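Local coordinates for probable glutathione S-transferase (Bordetella bronchiseptica RB50, PDB 3H1N), which probably acts as a glutathione S-transferase, joining the thiol of glutathione to electrophilic substrates, at residues D28-R33 and L236-I242; V128-V132 and D143-R147; Y138-Q142 and Y246-D250; G194-P200 and F243-P247. All blocks are in the same frame, centred on the assembly; numbering follows the deposited sequence.

Interaction 1: residues D28-R33 and L236-I242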
loop_
_atom_site.group_PDB
_atom_site.type_symbol
_atom_site.label_atom_id
_atom_site.label_comp_id
_atom_site.label_asym_id
_atom_site.label_seq_id
_atom_site.Cartn_x
_atom_site.Cartn_y
_atom_site.Cartn_z
ATOM N N ASP B 28 3.634 -21.236 -0.116
ATOM C CA ASP B 28 2.777 -22.308 -0.623
ATOM C C ASP B 28 1.611 -22.465 0.355
ATOM O O ASP B 28 1.681 -21.966 1.476
ATOM C CB ASP B 28 3.583 -23.613 -0.716
ATOM C CG ASP B 28 2.912 -24.688 -1.591
ATOM O OD1 ASP B 28 1.818 -24.464 -2.148
ATOM O OD2 ASP B 28 3.497 -25.779 -1.723
ATOM N N GLY B 29 0.546 -23.147 -0.064
ATOM C CA GLY B 29 -0.536 -23.520 0.856
ATOM C C GLY B 29 -1.803 -22.676 0.830
ATOM O O GLY B 29 -2.895 -23.203 1.021
ATOM N N ILE B 30 -1.644 -21.371 0.610
ATOM C CA ILE B 30 -2.743 -20.402 0.573
ATOM C C ILE B 30 -2.611 -19.571 -0.722
ATOM O O ILE B 30 -1.489 -19.414 -1.226
ATOM C CB ILE B 30 -2.683 -19.448 1.815
ATOM C CG1 ILE B 30 -1.336 -18.707 1.864
ATOM C CG2 ILE B 30 -2.927 -20.234 3.101
ATOM C CD1 ILE B 30 -1.270 -17.459 2.776
ATOM N N PRO B 31 -3.739 -19.039 -1.264
ATOM C CA PRO B 31 -3.587 -18.139 -2.413
ATOM C C PRO B 31 -2.857 -16.868 -1.967
ATOM O O PRO B 31 -1.911 -16.436 -2.630
ATOM C CB PRO B 31 -5.028 -17.843 -2.838
ATOM C CG PRO B 31 -5.837 -19.002 -2.298
ATOM C CD PRO B 31 -5.158 -19.366 -1.005
ATOM N N GLY B 32 -3.281 -16.306 -0.837
ATOM C CA GLY B 32 -2.584 -15.153 -0.213
ATOM C C GLY B 32 -2.332 -13.950 -1.117
ATOM O O GLY B 32 -3.061 -13.717 -2.077
ATOM N N ARG B 33 -1.298 -13.169 -0.801
ATOM C CA ARG B 33 -0.924 -11.998 -1.597
ATOM C C ARG B 33 -0.367 -12.389 -2.966
ATOM O O ARG B 33 -0.461 -11.621 -3.939
ATOM C CB ARG B 33 0.120 -11.157 -0.845
ATOM C CG ARG B 33 -0.268 -10.802 0.581
ATOM C CD ARG B 33 0.772 -9.910 1.255
ATOM N NE ARG B 33 0.342 -9.469 2.584
ATOM C CZ ARG B 33 1.164 -8.963 3.507
ATOM N NH1 ARG B 33 2.459 -8.857 3.253
ATOM N NH2 ARG B 33 0.698 -8.578 4.691
ATOM N N LEU B 236 -4.948 -22.526 -5.763
ATOM C CA LEU B 236 -5.209 -23.059 -4.428
ATOM C C LEU B 236 -6.509 -22.471 -3.871
ATOM O O LEU B 236 -6.766 -21.274 -4.043
ATOM C CB LEU B 236 -4.037 -22.727 -3.489
ATOM C CG LEU B 236 -2.678 -23.346 -3.846
ATOM C CD1 LEU B 236 -1.631 -23.013 -2.779
ATOM C CD2 LEU B 236 -2.793 -24.833 -4.004
ATOM N N PRO B 237 -7.323 -23.295 -3.176
ATOM C CA PRO B 237 -8.528 -22.741 -2.553
ATOM C C PRO B 237 -8.172 -21.888 -1.327
ATOM O O PRO B 237 -7.070 -22.023 -0.774
ATOM C CB PRO B 237 -9.303 -23.984 -2.130
ATOM C CG PRO B 237 -8.248 -25.004 -1.854
ATOM C CD PRO B 237 -7.103 -24.704 -2.801
ATOM N N PHE B 238 -9.091 -21.014 -0.913
ATOM C CA PHE B 238 -8.901 -20.261 0.325
ATOM C C PHE B 238 -8.911 -21.248 1.488
ATOM O O PHE B 238 -9.508 -22.321 1.399
ATOM C CB PHE B 238 -10.010 -19.223 0.522
ATOM C CG PHE B 238 -10.146 -18.239 -0.614
ATOM C CD1 PHE B 238 -9.208 -17.224 -0.786
ATOM C CD2 PHE B 238 -11.217 -18.324 -1.503
ATOM C CE1 PHE B 238 -9.331 -16.299 -1.837
ATOM C CE2 PHE B 238 -11.356 -17.401 -2.558
ATOM C CZ PHE B 238 -10.405 -16.392 -2.721
ATOM N N GLY B 239 -8.224 -20.892 2.563
ATOM C CA GLY B 239 -8.170 -21.726 3.753
ATOM C C GLY B 239 -7.796 -20.850 4.928
ATOM O O GLY B 239 -8.607 -20.061 5.405
ATOM N N ASP B 240 -6.565 -20.977 5.388
ATOM C CA ASP B 240 -6.121 -20.173 6.520
ATOM C C ASP B 240 -5.097 -19.139 6.102
ATOM O O ASP B 240 -4.044 -18.981 6.727
ATOM C CB ASP B 240 -5.639 -21.068 7.659
ATOM C CG ASP B 240 -6.762 -21.905 8.224
ATOM O OD1 ASP B 240 -7.479 -21.426 9.131
ATOM O OD2 ASP B 240 -6.959 -23.026 7.720
ATOM N N GLY B 241 -5.444 -18.415 5.043
ATOM C CA GLY B 241 -4.635 -17.306 4.560
ATOM C C GLY B 241 -5.240 -15.986 4.972
ATOM O O GLY B 241 -5.606 -15.797 6.130
ATOM N N ILE B 242 -5.351 -15.080 4.005
ATOM C CA ILE B 242 -5.932 -13.747 4.193
ATOM C C ILE B 242 -7.451 -13.821 4.361
ATOM O O ILE B 242 -7.992 -13.277 5.324
ATOM C CB ILE B 242 -5.581 -12.835 2.984
ATOM C CG1 ILE B 242 -4.090 -12.499 3.008
ATOM C CG2 ILE B 242 -6.442 -11.535 2.967
ATOM C CD1 ILE B 242 -3.622 -11.793 1.774
HETATM O O HOH W 1 -5.286 -23.884 -0.058
#

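Interaction 2: residues V128-V132 and D143-R147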
loop_
_atom_site.group_PDB
_atom_site.type_symbol
_atom_site.label_atom_id
_atom_site.label_comp_id
_atom_site.label_asym_id
_atom_site.label_seq_id
_atom_site.Cartn_x
_atom_site.Cartn_y
_atom_site.Cartn_z
ATOM N N VAL B 128 -9.242 -8.447 10.083
ATOM C CA VAL B 128 -10.495 -8.708 10.793
ATOM C C VAL B 128 -10.319 -9.875 11.788
ATOM O O VAL B 128 -10.884 -9.854 12.876
ATOM C CB VAL B 128 -11.683 -8.965 9.813
ATOM C CG1 VAL B 128 -11.703 -10.406 9.326
ATOM C CG2 VAL B 128 -13.002 -8.621 10.478
ATOM N N HIS B 129 -9.529 -10.882 11.397
ATOM C CA HIS B 129 -9.279 -12.060 12.240
ATOM C C HIS B 129 -7.940 -12.031 12.959
ATOM O O HIS B 129 -7.709 -12.843 13.857
ATOM C CB HIS B 129 -9.473 -13.388 11.481
ATOM C CG HIS B 129 -8.733 -13.475 10.178
ATOM N ND1 HIS B 129 -7.364 -13.637 10.106
ATOM C CD2 HIS B 129 -9.176 -13.464 8.897
ATOM C CE1 HIS B 129 -6.996 -13.707 8.837
ATOM N NE2 HIS B 129 -8.077 -13.598 8.083
ATOM N N HIS B 130 -7.078 -11.087 12.581
ATOM C CA HIS B 130 -5.836 -10.828 13.300
ATOM C C HIS B 130 -5.705 -9.350 13.678
ATOM O O HIS B 130 -4.750 -8.671 13.262
ATOM C CB HIS B 130 -4.610 -11.303 12.506
ATOM C CG HIS B 130 -4.495 -12.789 12.442
ATOM N ND1 HIS B 130 -3.510 -13.493 13.098
ATOM C CD2 HIS B 130 -5.272 -13.711 11.824
ATOM C CE1 HIS B 130 -3.685 -14.787 12.883
ATOM N NE2 HIS B 130 -4.745 -14.945 12.110
ATOM N N PRO B 131 -6.654 -8.848 14.484
ATOM C CA PRO B 131 -6.681 -7.419 14.815
ATOM C C PRO B 131 -5.613 -6.993 15.808
ATOM O O PRO B 131 -5.283 -5.796 15.879
ATOM C CB PRO B 131 -8.076 -7.233 15.428
ATOM C CG PRO B 131 -8.405 -8.597 16.005
ATOM C CD PRO B 131 -7.833 -9.561 15.012
ATOM N N VAL B 132 -5.091 -7.950 16.582
ATOM C CA VAL B 132 -4.064 -7.651 17.585
ATOM C C VAL B 132 -2.660 -7.839 16.994
ATOM O O VAL B 132 -1.794 -6.961 17.129
ATOM C CB VAL B 132 -4.238 -8.506 18.888
ATOM C CG1 VAL B 132 -3.098 -8.245 19.885
ATOM C CG2 VAL B 132 -5.609 -8.258 19.548
ATOM N N ASP B 143 -12.179 -12.535 20.576
ATOM C CA ASP B 143 -13.069 -11.506 21.131
ATOM C C ASP B 143 -12.887 -10.165 20.418
ATOM O O ASP B 143 -13.865 -9.455 20.127
ATOM C CB ASP B 143 -12.829 -11.321 22.635
ATOM C CG ASP B 143 -13.085 -12.593 23.434
ATOM O OD1 ASP B 143 -13.813 -13.488 22.958
ATOM O OD2 ASP B 143 -12.555 -12.691 24.557
ATOM N N VAL B 144 -11.628 -9.815 20.168
ATOM C CA VAL B 144 -11.304 -8.591 19.431
ATOM C C VAL B 144 -11.807 -8.719 17.980
ATOM O O VAL B 144 -12.421 -7.789 17.445
ATOM C CB VAL B 144 -9.800 -8.286 19.478
ATOM C CG1 VAL B 144 -9.493 -6.994 18.724
ATOM C CG2 VAL B 144 -9.330 -8.182 20.942
ATOM N N ALA B 145 -11.594 -9.891 17.376
ATOM C CA ALA B 145 -12.043 -10.144 16.006
ATOM C C ALA B 145 -13.555 -9.899 15.847
ATOM O O ALA B 145 -13.984 -9.319 14.854
ATOM C CB ALA B 145 -11.685 -11.564 15.571
ATOM N N LEU B 146 -14.350 -10.317 16.830
ATOM C CA LEU B 146 -15.806 -10.107 16.776
ATOM C C LEU B 146 -16.149 -8.605 16.667
ATOM O O LEU B 146 -17.047 -8.200 15.904
ATOM C CB LEU B 146 -16.483 -10.717 18.011
ATOM C CG LEU B 146 -16.479 -12.244 18.142
ATOM C CD1 LEU B 146 -16.843 -12.639 19.566
ATOM C CD2 LEU B 146 -17.427 -12.911 17.123
ATOM N N ARG B 147 -15.406 -7.791 17.420
ATOM C CA ARG B 147 -15.591 -6.347 17.416
ATOM C C ARG B 147 -15.163 -5.732 16.085
ATOM O O ARG B 147 -15.916 -4.952 15.482
ATOM C CB ARG B 147 -14.822 -5.716 18.581
ATOM C CG ARG B 147 -15.411 -6.076 19.952
ATOM C CD ARG B 147 -14.587 -5.533 21.099
ATOM N NE ARG B 147 -14.544 -4.073 21.103
ATOM C CZ ARG B 147 -13.740 -3.341 21.873
ATOM N NH1 ARG B 147 -12.899 -3.913 22.723
ATOM N NH2 ARG B 147 -13.787 -2.024 21.801
#

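Interaction 3: residues Y138-Q142 and Y246-D250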
loop_
_atom_site.group_PDB
_atom_site.type_symbol
_atom_site.label_atom_id
_atom_site.label_comp_id
_atom_site.label_asym_id
_atom_site.label_seq_id
_atom_site.Cartn_x
_atom_site.Cartn_y
_atom_site.Cartn_z
ATOM N N TYR B 138 -5.524 -16.827 15.685
ATOM C CA TYR B 138 -6.875 -16.285 15.694
ATOM C C TYR B 138 -7.571 -16.540 17.029
ATOM O O TYR B 138 -8.164 -15.631 17.603
ATOM C CB TYR B 138 -7.695 -16.850 14.527
ATOM C CG TYR B 138 -9.187 -16.611 14.665
ATOM C CD1 TYR B 138 -9.708 -15.316 14.659
ATOM C CD2 TYR B 138 -10.074 -17.686 14.788
ATOM C CE1 TYR B 138 -11.072 -15.090 14.797
ATOM C CE2 TYR B 138 -11.441 -17.475 14.924
ATOM C CZ TYR B 138 -11.934 -16.181 14.922
ATOM O OH TYR B 138 -13.283 -15.955 15.033
ATOM N N GLU B 139 -7.475 -17.769 17.532
ATOM C CA GLU B 139 -8.195 -18.166 18.747
ATOM C C GLU B 139 -7.871 -17.268 19.943
ATOM O O GLU B 139 -8.722 -17.036 20.794
ATOM C CB GLU B 139 -7.923 -19.634 19.087
ATOM C CG GLU B 139 -8.593 -20.627 18.132
ATOM C CD GLU B 139 -7.978 -20.653 16.732
ATOM O OE1 GLU B 139 -6.791 -20.271 16.560
ATOM O OE2 GLU B 139 -8.698 -21.059 15.791
ATOM N N ASP B 140 -6.649 -16.739 19.977
ATOM C CA ASP B 140 -6.208 -15.905 21.087
ATOM C C ASP B 140 -6.643 -14.443 20.977
ATOM O O ASP B 140 -6.460 -13.665 21.912
ATOM C CB ASP B 140 -4.694 -16.012 21.249
ATOM C CG ASP B 140 -4.255 -17.416 21.625
ATOM O OD1 ASP B 140 -4.856 -18.009 22.554
ATOM O OD2 ASP B 140 -3.321 -17.927 20.977
ATOM N N GLN B 141 -7.239 -14.084 19.845
ATOM C CA GLN B 141 -7.719 -12.711 19.638
ATOM C C GLN B 141 -9.142 -12.707 19.067
ATOM O O GLN B 141 -9.565 -11.736 18.431
ATOM C CB GLN B 141 -6.730 -11.902 18.770
ATOM C CG GLN B 141 -6.394 -12.551 17.419
ATOM C CD GLN B 141 -5.166 -11.933 16.752
ATOM O OE1 GLN B 141 -5.065 -10.717 16.620
ATOM N NE2 GLN B 141 -4.238 -12.778 16.314
ATOM N N GLN B 142 -9.881 -13.786 19.335
ATOM C CA GLN B 142 -11.240 -13.945 18.804
ATOM C C GLN B 142 -12.235 -12.879 19.294
ATOM O O GLN B 142 -13.046 -12.391 18.518
ATOM C CB GLN B 142 -11.802 -15.346 19.088
ATOM C CG GLN B 142 -13.115 -15.584 18.335
ATOM C CD GLN B 142 -13.905 -16.782 18.830
ATOM O OE1 GLN B 142 -13.994 -17.036 20.036
ATOM N NE2 GLN B 142 -14.505 -17.515 17.898
ATOM N N TYR B 246 -14.959 -17.587 8.908
ATOM C CA TYR B 246 -15.331 -17.800 10.299
ATOM C C TYR B 246 -16.794 -17.381 10.456
ATOM O O TYR B 246 -17.109 -16.203 10.357
ATOM C CB TYR B 246 -14.444 -16.933 11.207
ATOM C CG TYR B 246 -12.995 -17.365 11.256
ATOM C CD1 TYR B 246 -12.646 -18.666 11.639
ATOM C CD2 TYR B 246 -11.972 -16.468 10.943
ATOM C CE1 TYR B 246 -11.308 -19.067 11.694
ATOM C CE2 TYR B 246 -10.628 -16.854 11.005
ATOM C CZ TYR B 246 -10.304 -18.152 11.383
ATOM O OH TYR B 246 -8.980 -18.532 11.446
ATOM N N PRO B 247 -17.705 -18.346 10.660
ATOM C CA PRO B 247 -19.131 -17.992 10.782
ATOM C C PRO B 247 -19.385 -16.888 11.829
ATOM O O PRO B 247 -20.236 -16.010 11.611
ATOM C CB PRO B 247 -19.778 -19.315 11.200
ATOM C CG PRO B 247 -18.884 -20.365 10.602
ATOM C CD PRO B 247 -17.486 -19.801 10.755
ATOM N N GLU B 248 -18.624 -16.903 12.926
ATOM C CA GLU B 248 -18.808 -15.925 14.012
ATOM C C GLU B 248 -18.489 -14.470 13.629
ATOM O O GLU B 248 -18.986 -13.531 14.263
ATOM C CB GLU B 248 -18.048 -16.349 15.282
ATOM C CG GLU B 248 -16.516 -16.344 15.172
ATOM C CD GLU B 248 -15.925 -17.658 14.678
ATOM O OE1 GLU B 248 -16.624 -18.457 13.994
ATOM O OE2 GLU B 248 -14.730 -17.893 14.962
ATOM N N LEU B 249 -17.680 -14.295 12.582
ATOM C CA LEU B 249 -17.347 -12.974 12.073
ATOM C C LEU B 249 -18.296 -12.484 10.966
ATOM O O LEU B 249 -18.267 -11.310 10.608
ATOM C CB LEU B 249 -15.884 -12.949 11.593
ATOM C CG LEU B 249 -14.821 -13.378 12.616
ATOM C CD1 LEU B 249 -13.423 -13.073 12.078
ATOM C CD2 LEU B 249 -15.033 -12.686 13.963
ATOM N N ASP B 250 -19.153 -13.376 10.451
ATOM C CA ASP B 250 -20.094 -13.033 9.386
ATOM C C ASP B 250 -21.428 -12.507 9.982
ATOM O O ASP B 250 -21.636 -12.516 11.202
ATOM C CB ASP B 250 -20.332 -14.283 8.507
ATOM C CG ASP B 250 -20.792 -13.961 7.074
ATOM O OD1 ASP B 250 -20.886 -12.788 6.679
ATOM O OD2 ASP B 250 -21.076 -14.925 6.327
HETATM O O HOH W 2 -8.258 -20.591 13.010
#

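Interaction 4: residues G194-P200 and F243-P247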
loop_
_atom_site.group_PDB
_atom_site.type_symbol
_atom_site.label_atom_id
_atom_site.label_comp_id
_atom_site.label_asym_id
_atom_site.label_seq_id
_atom_site.Cartn_x
_atom_site.Cartn_y
_atom_site.Cartn_z
ATOM N N GLY B 194 -12.542 -13.491 -2.643
ATOM C CA GLY B 194 -12.134 -13.593 -1.246
ATOM C C GLY B 194 -13.245 -13.235 -0.267
ATOM O O GLY B 194 -13.450 -13.938 0.721
ATOM N N LEU B 195 -13.958 -12.147 -0.548
ATOM C CA LEU B 195 -15.069 -11.706 0.299
ATOM C C LEU B 195 -16.255 -12.674 0.246
ATOM O O LEU B 195 -16.906 -12.936 1.274
ATOM C CB LEU B 195 -15.495 -10.273 -0.045
ATOM C CG LEU B 195 -14.481 -9.180 0.348
ATOM C CD1 LEU B 195 -14.883 -7.775 -0.149
ATOM C CD2 LEU B 195 -14.266 -9.133 1.857
ATOM N N LEU B 196 -16.520 -13.207 -0.942
ATOM C CA LEU B 196 -17.562 -14.226 -1.130
ATOM C C LEU B 196 -17.295 -15.461 -0.281
ATOM O O LEU B 196 -18.231 -16.118 0.234
ATOM C CB LEU B 196 -17.654 -14.618 -2.608
ATOM C CG LEU B 196 -18.420 -13.670 -3.536
ATOM C CD1 LEU B 196 -18.573 -14.240 -4.966
ATOM C CD2 LEU B 196 -19.802 -13.398 -2.934
ATOM N N HIS B 197 -16.018 -15.804 -0.161
ATOM C CA HIS B 197 -15.623 -16.951 0.622
ATOM C C HIS B 197 -15.716 -16.663 2.132
ATOM O O HIS B 197 -16.282 -17.465 2.888
ATOM C CB HIS B 197 -14.208 -17.391 0.255
ATOM C CG HIS B 197 -13.659 -18.422 1.190
ATOM N ND1 HIS B 197 -14.036 -19.752 1.137
ATOM C CD2 HIS B 197 -12.811 -18.307 2.235
ATOM C CE1 HIS B 197 -13.416 -20.411 2.103
ATOM N NE2 HIS B 197 -12.671 -19.553 2.784
ATOM N N ALA B 198 -15.178 -15.515 2.545
ATOM C CA ALA B 198 -15.043 -15.168 3.964
ATOM C C ALA B 198 -16.331 -14.688 4.630
ATOM O O ALA B 198 -16.543 -14.938 5.819
ATOM C CB ALA B 198 -13.942 -14.121 4.160
ATOM N N PHE B 199 -17.166 -13.980 3.874
ATOM C CA PHE B 199 -18.341 -13.306 4.431
ATOM C C PHE B 199 -19.538 -13.559 3.552
ATOM O O PHE B 199 -20.130 -12.609 3.039
ATOM C CB PHE B 199 -18.068 -11.793 4.551
ATOM C CG PHE B 199 -17.036 -11.464 5.574
ATOM C CD1 PHE B 199 -17.402 -11.311 6.910
ATOM C CD2 PHE B 199 -15.689 -11.335 5.220
ATOM C CE1 PHE B 199 -16.449 -11.027 7.880
ATOM C CE2 PHE B 199 -14.731 -11.077 6.189
ATOM C CZ PHE B 199 -15.114 -10.913 7.516
ATOM N N PRO B 200 -19.889 -14.842 3.350
ATOM C CA PRO B 200 -20.987 -15.185 2.428
ATOM C C PRO B 200 -22.344 -14.590 2.831
ATOM O O PRO B 200 -23.092 -14.137 1.954
ATOM C CB PRO B 200 -20.999 -16.710 2.447
ATOM C CG PRO B 200 -20.370 -17.076 3.738
ATOM C CD PRO B 200 -19.289 -16.051 3.944
ATOM N N PHE B 243 -8.115 -14.510 3.421
ATOM C CA PHE B 243 -9.576 -14.634 3.383
ATOM C C PHE B 243 -10.013 -15.933 4.078
ATOM O O PHE B 243 -9.797 -17.034 3.564
ATOM C CB PHE B 243 -10.095 -14.568 1.931
ATOM C CG PHE B 243 -9.697 -13.298 1.200
ATOM C CD1 PHE B 243 -10.386 -12.110 1.425
ATOM C CD2 PHE B 243 -8.627 -13.295 0.291
ATOM C CE1 PHE B 243 -10.040 -10.932 0.755
ATOM C CE2 PHE B 243 -8.262 -12.118 -0.382
ATOM C CZ PHE B 243 -8.967 -10.931 -0.145
ATOM N N ARG B 244 -10.577 -15.794 5.275
ATOM C CA ARG B 244 -10.903 -16.941 6.107
ATOM C C ARG B 244 -12.375 -16.935 6.449
ATOM O O ARG B 244 -12.916 -15.925 6.904
ATOM C CB ARG B 244 -10.091 -16.951 7.407
ATOM C CG ARG B 244 -8.572 -17.037 7.238
ATOM C CD ARG B 244 -7.905 -17.203 8.592
ATOM N NE ARG B 244 -6.447 -17.192 8.522
ATOM C CZ ARG B 244 -5.642 -17.493 9.548
ATOM N NH1 ARG B 244 -6.147 -17.881 10.711
ATOM N NH2 ARG B 244 -4.321 -17.434 9.402
ATOM N N HIS B 245 -13.021 -18.073 6.254
ATOM C CA HIS B 245 -14.430 -18.186 6.615
ATOM C C HIS B 245 -14.616 -18.575 8.085
ATOM O O HIS B 245 -14.468 -19.737 8.457
ATOM C CB HIS B 245 -15.157 -19.172 5.693
ATOM C CG HIS B 245 -16.586 -19.405 6.081
ATOM N ND1 HIS B 245 -17.451 -18.373 6.369
ATOM C CD2 HIS B 245 -17.289 -20.546 6.258
ATOM C CE1 HIS B 245 -18.629 -18.867 6.700
ATOM N NE2 HIS B 245 -18.560 -20.183 6.631
ATOM N N TYR B 246 -14.959 -17.587 8.908
ATOM C CA TYR B 246 -15.331 -17.800 10.299
ATOM C C TYR B 246 -16.794 -17.381 10.456
ATOM O O TYR B 246 -17.109 -16.203 10.357
ATOM C CB TYR B 246 -14.444 -16.933 11.207
ATOM C CG TYR B 246 -12.995 -17.365 11.256
ATOM C CD1 TYR B 246 -12.646 -18.666 11.639
ATOM C CD2 TYR B 246 -11.972 -16.468 10.943
ATOM C CE1 TYR B 246 -11.308 -19.067 11.694
ATOM C CE2 TYR B 246 -10.628 -16.854 11.005
ATOM C CZ TYR B 246 -10.304 -18.152 11.383
ATOM O OH TYR B 246 -8.980 -18.532 11.446
ATOM N N PRO B 247 -17.705 -18.346 10.660
ATOM C CA PRO B 247 -19.131 -17.992 10.782
ATOM C C PRO B 247 -19.385 -16.888 11.829
ATOM O O PRO B 247 -20.236 -16.010 11.611
ATOM C CB PRO B 247 -19.778 -19.315 11.200
ATOM C CG PRO B 247 -18.884 -20.365 10.602
ATOM C CD PRO B 247 -17.486 -19.801 10.755
HETATM O O HOH W 3 -11.428 -20.250 5.068
HETATM O O HOH W 4 -15.470 -14.748 8.402
#

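Interaction 1: residues D28-R33 and L236-I242
Ile30 packs its branched side chain against the backbone of Gly241. Its CB stands 4.0 Å from Gly241 CA. From there CG2 reaches the peptide before that residue, 3.7 Å from Gly241 N. The other branch puts CG1 between the backbone N and the carbonyl carbon of Ile30 (chi1 58°), and its tip, CD1, returns to Gly241 CA at 3.8 Å. Glycine suits the place because the isoleucine occupies the space where a CB would project.

Pro31 fits into the bend of segment 236-242. Its CG lies only 3.0 Å from Leu236 O, its CD faces the carbonyl of Pro237, and the same CG leans obliquely on the Phe238 ring. Leu236 answers with CD1, laid on the peptide at Gly29 N (3.5 Å), while Ile242 CD1 packs on the Gly32-Arg33 peptide and on Arg33 CG. No direct hydrogen bond crosses between the segments; instead one water donates to both Gly29 O and Pro237 O, each 2.7 Å from it. At phi 101° and psi -36° a CB on Gly29 would be jammed against Asp28 O, which explains the glycine.

The loop between strand 22-25 and helix 34-43 is the first beta-alpha connection of the thioredoxin-like domain, which in glutathione S-transferases typically borders the glutathione site; here the C-terminal tail packs against that loop.

Interaction 2: residues V128-V132 and D143-R147
Pro131 and Val144 meet tightly, with Pro131 CG 3.3 Å from Val144 CG1, closer than carbon atoms usually come. The valine sends this branch anti to its own backbone N (chi1 -179°), which turns CG1 onto the CB and CG of the proline ring. Its second branch, CG2, serves a different neighbour and lies 4.0 Å from Val132 CG2, the two valines crossing at about a right angle. A beta-branched residue can thus touch two loop residues at once, one with each methyl.

One residue further along the helix, Ala145 brings its CB to 3.3 Å from Val128 O and rests it near His129 CA. Its CA-H makes a bent contact with the same oxygen, with Ala145 CA 3.4 Å from Val128 O and an angle of 126° at the hydrogen. Such a contact can be only a weak compensation for the buried Val128 O, which has no hydrogen-bond partner in the model. The small methyl of alanine lets loop and helix approach to 5.0 Å between His129 CA and Ala145 CA.

Beyond this shell, Gln141 OE1 receives the Val132 N-H and His129 NE2 bonds to Ile242 O, pinning the loop at two points. Pro131 and Val144 also pack on Pro131 and Val144 of the second subunit, whose Arg148 bonds to Pro131 O.

The contact closes the connection between helices 105-127 and 142-167, the long antiparallel pair typical of the all-helical glutathione S-transferase C-terminal domain, where the subunit meets its partner in the dimer.

Interaction 3: residues Y138-Q142 and Y246-D250
Tyr138 and Tyr246 stack face to face, their ring centroids 3.9 Å apart and their planes only 15° from parallel. The two side chains enter from opposite ends and overlap along their rings, so that Tyr138 CE2 sits over the middle of the Tyr246 ring and Tyr138 CD2 comes within 3.4 Å of Tyr246 CZ. Aromatic residues suit this position because each offers a broad flat surface to the other.

Hydrogen bonds gather on one carboxylate oxygen. Tyr138 OH donates to Glu248 OE2 near the plane of its own ring; the modelled separation of 2.4 Å is very short, and its exact value is doubtful. Gln142 NE2 donates to the same Glu248 OE2 at 3.0 Å, with a somewhat bent angle of 145°. The oxygen lies close to the amide plane, but the donor comes from above the carboxylate plane. Two donors grip this oxygen and probably help to hold it as an anion. Glu248 reaches them with its CG between backbone N and carbonyl carbon and with a bend at chi2 of -89°.

A water joins Glu139 OE2 to Tyr246 OH, 2.9 and 2.7 Å from it respectively; that hydroxyl also receives Arg244 NH1.

Apolar contact completes the set: Leu249 CD1 lies 4.1 Å from Tyr138 CE1, and the leucine also packs on Ala145 and Ala149 of helix 142-167.

The C-terminal tail, turning here through a short 3-10 segment at 247-249, is thus fastened to the approach to helix 142-167 in the helical domain of a glutathione S-transferase.

Interaction 4: residues G194-P200 and F243-P247
From Gly194 beside Phe243 to Ala198 beside His245, an extended tail runs in the same sense as the last turn of helix 183-198, closing from 5.4 Å between Gly194 CA and Phe243 CA to 4.1 Å between Ala198 CA and His245 CA. The small residues of the helix permit such closeness. Gly194 has no side chain to hold the tail away, and its CA lies over the face of Phe243, 3.6 Å from the ring centroid and 20° off the normal, a CH-pi contact. Ala198 turns its methyl to the backbone carbonyl of Arg244 and also touches Phe243 CB.

His197 swings its ring across the tail, with CG anti to the backbone N (chi1 170°). This places His245 CB over one face of the imidazole, 4.2 Å from its centroid, while the carbonyl of Phe243 lies at the ring edge near CD2. Pro200, just past the end of the helix, sets its CG and CD against the His245 ring.

Two waters carry the polar links. One lies 2.7 Å from His197 NE2 and accepts from His245 N at 2.9 Å; the other is 2.8 Å from Ala198 O and accepts from Tyr246 N at 2.9 Å. Arg244 starts out away from the helix at CB, and its NE is bonded to Gly241 O.

Phe243 also packs on Thr122 and Ala125 of helix 105-127. The chemistry implies a join made by close carbon packing and CH-pi contact. No direct hydrogen bond links the segments; the N-H groups of His245 and Tyr246 instead donate to waters that bridge to the helix.

Overall arrangement
The C-terminal tail provides one side of three contacts. Running outward, it meets the loop before helix 34-43 (interaction 1), the end of helix 183-198 (interaction 4), then the approach to helix 142-167 (interaction 3). Interactions 1 and 4 have centres about 12 Å apart, and interactions 4 and 3 about 11 Å, sharing Tyr246 and Pro247. Interaction 2, formed within the connection of helices 105-127 and 142-167, has its centre only about 7 Å from that of interaction 3; both touch the second subunit. The tail thus ties the thioredoxin-like domain to the helical domain and reaches a region beside the dimer interface.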